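Local coordinates for periplasmic oligopeptide-binding protein (Burkholderia pseudomallei, PDB 3ZS6) that probably binds oligopeptides in the periplasm and hands them to an ABC transporter for uptake, at residues K388-M391 / K392-D396; G450-A453 / A454-Q458. All coordinates share one frame; numbering follows the deposited sequence. Where two conformers were deposited one is given.

Contact 1: residues K388-M391 / K392-D396; sequences KVLM and KQRHD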
ATOM      1  N   LYS A 388       5.509   3.690 -12.134  1.00 14.13           N
ATOM      2  CA  LYS A 388       6.759   4.069 -11.464  1.00 17.44           C
ATOM      3  C   LYS A 388       7.021   5.559 -11.593  1.00 14.65           C
ATOM      4  O   LYS A 388       7.511   6.197 -10.664  1.00 16.57           O
ATOM      5  CB  LYS A 388       7.954   3.311 -12.057  1.00 24.95           C
ATOM      6  CG  LYS A 388       8.199   1.944 -11.449  1.00 38.67           C
ATOM      7  CD  LYS A 388       9.043   1.078 -12.378  1.00 44.31           C
ATOM      8  CE  LYS A 388      10.319   1.787 -12.803  1.00 48.13           C
ATOM      9  NZ  LYS A 388      11.134   0.946 -13.735  1.00 51.30           N
ATOM     10  N   VAL A 389       6.725   6.095 -12.772  1.00 11.05           N
ATOM     11  CA  VAL A 389       6.894   7.517 -13.035  1.00 16.03           C
ATOM     12  C   VAL A 389       5.878   8.323 -12.226  1.00 15.98           C
ATOM     13  O   VAL A 389       6.209   9.349 -11.632  1.00 17.19           O
ATOM     14  CB  VAL A 389       6.745   7.823 -14.539  1.00 15.44           C
ATOM     15  CG1 VAL A 389       6.554   9.330 -14.785  1.00 11.64           C
ATOM     16  CG2 VAL A 389       7.953   7.289 -15.302  1.00 17.67           C
ATOM     17  N   LEU A 390       4.638   7.852 -12.208  1.00 10.55           N
ATOM     18  CA  LEU A 390       3.598   8.525 -11.440  1.00  7.79           C
ATOM     19  C   LEU A 390       4.026   8.632  -9.983  1.00 10.02           C
ATOM     20  O   LEU A 390       3.920   9.698  -9.385  1.00 13.60           O
ATOM     21  CB  LEU A 390       2.272   7.768 -11.541  1.00 12.02           C
ATOM     22  CG  LEU A 390       1.104   8.423 -10.786  1.00 15.55           C
ATOM     23  CD1 LEU A 390       0.878   9.840 -11.307  1.00 12.52           C
ATOM     24  CD2 LEU A 390      -0.157   7.582 -10.917  1.00 14.90           C
ATOM     25  N   MET A 391       4.508   7.525  -9.412  1.00  7.79           N
ATOM     26  CA  MET A 391       4.938   7.536  -8.017  0.52 11.04           C
ATOM     27  C   MET A 391       5.991   8.611  -7.765  1.00 11.64           C
ATOM     28  O   MET A 391       5.888   9.363  -6.793  1.00  9.35           O
ATOM     29  CB  MET A 391       5.456   6.166  -7.562  0.52 14.40           C
ATOM     30  CG  MET A 391       4.393   5.284  -6.913  0.52 16.34           C
ATOM     31  SD  MET A 391       5.049   3.799  -6.104  0.52 14.86           S
ATOM     32  CE  MET A 391       6.234   3.243  -7.325  0.52 17.59           C
ATOM     33  N   LYS A 392       6.993   8.686  -8.639  1.00 13.50           N
ATOM     34  CA  LYS A 392       8.047   9.686  -8.510  1.00 14.67           C
ATOM     35  C   LYS A 392       7.487  11.094  -8.652  1.00 16.75           C
ATOM     36  O   LYS A 392       7.833  11.994  -7.886  1.00 13.55           O
ATOM     37  CB  LYS A 392       9.150   9.447  -9.546  1.00 21.14           C
ATOM     38  CG  LYS A 392       9.922   8.158  -9.326  1.00 40.85           C
ATOM     39  CD  LYS A 392      11.017   7.968 -10.371  1.00 56.04           C
ATOM     40  CE  LYS A 392      11.765   6.656 -10.162  1.00 60.01           C
ATOM     41  NZ  LYS A 392      12.872   6.486 -11.144  1.00 61.96           N
ATOM     42  N   GLN A 393       6.617  11.290  -9.638  1.00 15.19           N
ATOM     43  CA  GLN A 393       6.039  12.616  -9.840  1.00 18.82           C
ATOM     44  C   GLN A 393       5.253  13.105  -8.623  1.00 14.21           C
ATOM     45  O   GLN A 393       5.328  14.279  -8.269  1.00 13.82           O
ATOM     46  CB  GLN A 393       5.175  12.652 -11.101  1.00 17.62           C
ATOM     47  CG  GLN A 393       5.995  12.702 -12.386  1.00 23.30           C
ATOM     48  CD  GLN A 393       5.123  12.693 -13.628  1.00 35.79           C
ATOM     49  OE1 GLN A 393       3.957  12.303 -13.579  1.00 35.51           O
ATOM     50  NE2 GLN A 393       5.684  13.131 -14.750  1.00 42.76           N
ATOM     51  N   ARG A 394       4.502  12.210  -7.985  1.00 14.38           N
ATOM     52  CA  ARG A 394       3.754  12.581  -6.784  1.00  7.42           C
ATOM     53  C   ARG A 394       4.705  12.973  -5.638  1.00  8.26           C
ATOM     54  O   ARG A 394       4.496  13.988  -4.967  1.00 10.13           O
ATOM     55  CB  ARG A 394       2.781  11.462  -6.368  1.00  8.76           C
ATOM     56  CG  ARG A 394       1.647  11.230  -7.372  1.00  6.89           C
ATOM     57  CD  ARG A 394       0.660  10.141  -6.938  1.00 11.11           C
ATOM     58  NE  ARG A 394       1.308   8.958  -6.365  1.00 12.72           N
ATOM     59  CZ  ARG A 394       0.848   7.709  -6.451  1.00 17.70           C
ATOM     60  NH1 ARG A 394      -0.266   7.444  -7.133  1.00 11.83           N
ATOM     61  NH2 ARG A 394       1.515   6.712  -5.853  1.00 12.86           N
ATOM     62  N   HIS A 395       5.753  12.176  -5.419  1.00 11.55           N
ATOM     63  CA  HIS A 395       6.755  12.520  -4.404  1.00 15.92           C
ATOM     64  C   HIS A 395       7.347  13.907  -4.655  1.00 13.21           C
ATOM     65  O   HIS A 395       7.595  14.665  -3.714  1.00 16.20           O
ATOM     66  CB  HIS A 395       7.891  11.480  -4.355  1.00 12.76           C
ATOM     67  CG  HIS A 395       7.566  10.259  -3.551  1.00 17.22           C
ATOM     68  ND1 HIS A 395       7.311  10.306  -2.197  1.00 17.40           N
ATOM     69  CD2 HIS A 395       7.465   8.952  -3.907  1.00 14.48           C
ATOM     70  CE1 HIS A 395       7.057   9.085  -1.755  1.00 17.25           C
ATOM     71  NE2 HIS A 395       7.145   8.246  -2.773  1.00 13.43           N
ATOM     72  N   ASP A 396       7.580  14.230  -5.926  1.00 11.83           N
ATOM     73  CA  ASP A 396       8.295  15.456  -6.286  1.00 13.28           C
ATOM     74  C   ASP A 396       7.330  16.607  -6.543  1.00 16.55           C
ATOM     75  O   ASP A 396       7.749  17.716  -6.897  1.00 18.36           O
ATOM     76  CB  ASP A 396       9.178  15.239  -7.529  1.00 15.27           C
ATOM     77  CG  ASP A 396      10.322  14.251  -7.284  1.00 22.16           C
ATOM     78  OD1 ASP A 396      10.591  13.930  -6.113  1.00 15.92           O
ATOM     79  OD2 ASP A 396      10.957  13.802  -8.265  1.00 22.89           O
TER
HETATM   80  O   HOH W   1       3.748   8.371  -4.826  1.00 17.39           O

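Contact 2: residues G450-A453 / A454-Q458; sequences GARA and ALLTQ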
ATOM      1  N   GLY A 450     -10.907   2.439  23.478  1.00 37.46           N
ATOM      2  CA  GLY A 450     -12.054   3.284  23.208  1.00 38.89           C
ATOM      3  C   GLY A 450     -11.656   4.746  23.168  1.00 40.96           C
ATOM      4  O   GLY A 450     -12.036   5.477  22.256  1.00 44.32           O
ATOM      5  N   ALA A 451     -10.882   5.168  24.163  1.00 42.65           N
ATOM      6  CA  ALA A 451     -10.393   6.539  24.240  1.00 41.25           C
ATOM      7  C   ALA A 451      -9.485   6.859  23.057  1.00 39.77           C
ATOM      8  O   ALA A 451      -9.600   7.918  22.435  1.00 38.12           O
ATOM      9  CB  ALA A 451      -9.651   6.760  25.549  1.00 38.39           C
ATOM     10  N   ARG A 452      -8.570   5.943  22.763  1.00 37.72           N
ATOM     11  CA  ARG A 452      -7.699   6.092  21.611  1.00 34.22           C
ATOM     12  C   ARG A 452      -8.535   6.318  20.354  1.00 28.28           C
ATOM     13  O   ARG A 452      -8.309   7.276  19.613  1.00 27.18           O
ATOM     14  CB  ARG A 452      -6.818   4.849  21.445  1.00 36.14           C
ATOM     15  CG  ARG A 452      -5.889   4.905  20.241  1.00 25.09           C
ATOM     16  CD  ARG A 452      -4.969   3.696  20.185  1.00 24.51           C
ATOM     17  NE  ARG A 452      -4.040   3.768  19.056  1.00 29.48           N
ATOM     18  CZ  ARG A 452      -4.212   3.146  17.893  1.00 29.46           C
ATOM     19  NH1 ARG A 452      -5.286   2.391  17.688  1.00 22.31           N
ATOM     20  NH2 ARG A 452      -3.302   3.274  16.933  1.00 28.98           N
ATOM     21  N   ALA A 453      -9.510   5.439  20.129  1.00 24.01           N
ATOM     22  CA  ALA A 453     -10.334   5.494  18.924  1.00 32.04           C
ATOM     23  C   ALA A 453     -11.018   6.845  18.766  1.00 34.48           C
ATOM     24  O   ALA A 453     -11.042   7.419  17.678  1.00 29.65           O
ATOM     25  CB  ALA A 453     -11.368   4.376  18.934  1.00 34.61           C
ATOM     26  N   ALA A 454     -11.579   7.339  19.864  1.00 35.56           N
ATOM     27  CA  ALA A 454     -12.286   8.607  19.862  1.00 36.75           C
ATOM     28  C   ALA A 454     -11.378   9.717  19.355  1.00 30.84           C
ATOM     29  O   ALA A 454     -11.767  10.509  18.496  1.00 29.04           O
ATOM     30  CB  ALA A 454     -12.786   8.931  21.263  1.00 41.53           C
ATOM     31  N   LEU A 455     -10.164   9.764  19.892  1.00 24.98           N
ATOM     32  CA  LEU A 455      -9.199  10.786  19.500  1.00 24.64           C
ATOM     33  C   LEU A 455      -8.741  10.624  18.042  1.00 30.02           C
ATOM     34  O   LEU A 455      -8.558  11.614  17.335  1.00 29.67           O
ATOM     35  CB  LEU A 455      -7.998  10.786  20.454  1.00 26.39           C
ATOM     36  CG  LEU A 455      -8.291  11.279  21.875  1.00 33.73           C
ATOM     37  CD1 LEU A 455      -7.009  11.402  22.696  1.00 35.34           C
ATOM     38  CD2 LEU A 455      -9.023  12.608  21.836  1.00 36.53           C
ATOM     39  N   LEU A 456      -8.562   9.385  17.589  1.00 22.60           N
ATOM     40  CA  LEU A 456      -8.152   9.166  16.204  1.00 22.56           C
ATOM     41  C   LEU A 456      -9.265   9.561  15.237  1.00 23.28           C
ATOM     42  O   LEU A 456      -9.004  10.076  14.149  1.00 22.22           O
ATOM     43  CB  LEU A 456      -7.717   7.717  15.966  1.00 20.72           C
ATOM     44  CG  LEU A 456      -6.443   7.258  16.678  1.00 23.34           C
ATOM     45  CD1 LEU A 456      -6.079   5.838  16.238  1.00 22.69           C
ATOM     46  CD2 LEU A 456      -5.288   8.220  16.417  1.00 18.42           C
ATOM     47  N   THR A 457     -10.506   9.315  15.643  1.00 23.74           N
ATOM     48  CA  THR A 457     -11.660   9.686  14.841  1.00 22.72           C
ATOM     49  C   THR A 457     -11.730  11.205  14.737  1.00 28.39           C
ATOM     50  O   THR A 457     -11.934  11.760  13.651  1.00 26.88           O
ATOM     51  CB  THR A 457     -12.970   9.149  15.454  1.00 27.24           C
ATOM     52  OG1 THR A 457     -12.923   7.719  15.507  1.00 32.42           O
ATOM     53  CG2 THR A 457     -14.167   9.577  14.625  1.00 24.54           C
ATOM     54  N   GLN A 458     -11.541  11.875  15.871  1.00 26.77           N
ATOM     55  CA  GLN A 458     -11.541  13.333  15.900  1.00 30.75           C
ATOM     56  C   GLN A 458     -10.454  13.893  14.988  1.00 24.15           C
ATOM     57  O   GLN A 458     -10.710  14.795  14.195  1.00 24.46           O
ATOM     58  CB  GLN A 458     -11.371  13.857  17.326  1.00 31.11           C
ATOM     59  CG  GLN A 458     -11.338  15.374  17.406  1.00 34.38           C
ATOM     60  CD  GLN A 458     -11.088  15.883  18.811  1.00 37.05           C
ATOM     61  OE1 GLN A 458     -10.929  15.102  19.753  1.00 34.62           O
ATOM     62  NE2 GLN A 458     -11.044  17.204  18.957  1.00 39.27           N
TER

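Contact 1: residues K388-M391 / K392-D396
Lys392 lies midway along the short alpha-helix 387-395, and its N-H reaches back to Lys388 O in a long i to i+4 bond of 3.3 Å. Its CG passes beside that same oxygen before the extended chain leads away, and the two lysine ammonium groups end 6.4 Å apart (NZ to NZ), like charges kept out of contact. Gln393 lies alongside Val389 and points the same way, its amide carbon CD 3.8 Å from Val389 CG1. The backbone bond of this pair is shorter than that of Lys392, with Gln393 N 2.8 Å from Val389 O. Gln393 OE1 is buried here without a polar partner in the model. Arg394 is one of two residues here that pack against an apolar side chain of the bound peptide; the other is Met391, modelled in two conformers. A bend at chi3 (-42°) folds the guanidinium back across the preceding turn, where Arg394 NH1 packs 3.8 Å from Leu390 CD2. Beyond the helix NH1 is hydrogen-bonded to Arg403 O. His395, whose NE2 is held by Glu24, swings its CD2 to 3.3 Å from Met391 O. That carbonyl accepts the His395 N-H and also a proton from a water; the water oxygen, 2.9 Å from Arg394 NE, accepts from it while lying at the guanidinium edge, in the plane of the group.

Contact 2: residues G450-A453 / A454-Q458
Ala453 O is gripped twice by Thr457, by its backbone N at 2.8 Å and by its hydroxyl OG1 at 2.9 Å, within the alpha-helix 449-464. The amide approaches almost head-on to the carbonyl, whereas the hydroxyl comes from above the carbonyl plane, 43° out of it. With OG1 beside its own backbone N (chi1 -61°), Thr457 turns the hydroxyl back toward the preceding turn, the usual way a helical threonine bonds to the i-4 carbonyl. The same OG1 is also hydrogen-bonded to Gln315 N, so one buried oxygen joins the helix to a neighbouring loop.

The other notable pair, Arg452 and Leu456, is one turn apart on another side of the helix. Arg452 is stretched from CG to NE, with CG anti to the backbone N (chi1 179°); this carries the guanidinium outward from the helix, and Leu456 leans back so that its CD1 sits over the centre of one face, 3.7 Å from Arg452 CZ. The methyl thus meets the flat cation through its face and leaves the in-plane N-H groups for polar partners: NH2 forms a salt bridge with Asp412, and NE bonds to Asn444 OD1. Leu456 itself packs on Ala443 of helix 434-443 and Phe417 of helix 414-417, so this side of the helix is set against its neighbours. Between the backbones of the pair, Leu456 N bonds to Arg452 O at 2.9 Å. One turn earlier, Ala454 CB lies 3.5 Å from Ala451 O.

Each contact lies within one helix, 387-395 for contact 1 and 449-464 for contact 2, with centres about 33 Å apart and nearest atoms about 22 Å apart. Contact 1 lies nearer the middle of the chain, about 15 Å from its centre against 23 Å for contact 2, and borders the bound peptide; contact 2 is structural packing among helices and loops. Each is partly buried and each turns on an arginine, bent beside the peptide site in 388-396 but extended toward neighbouring helices in 450-458. Their doubly bonded main-chain oxygens differ too: the second donor is a water for Met391 O and a threonine hydroxyl for Ala453 O.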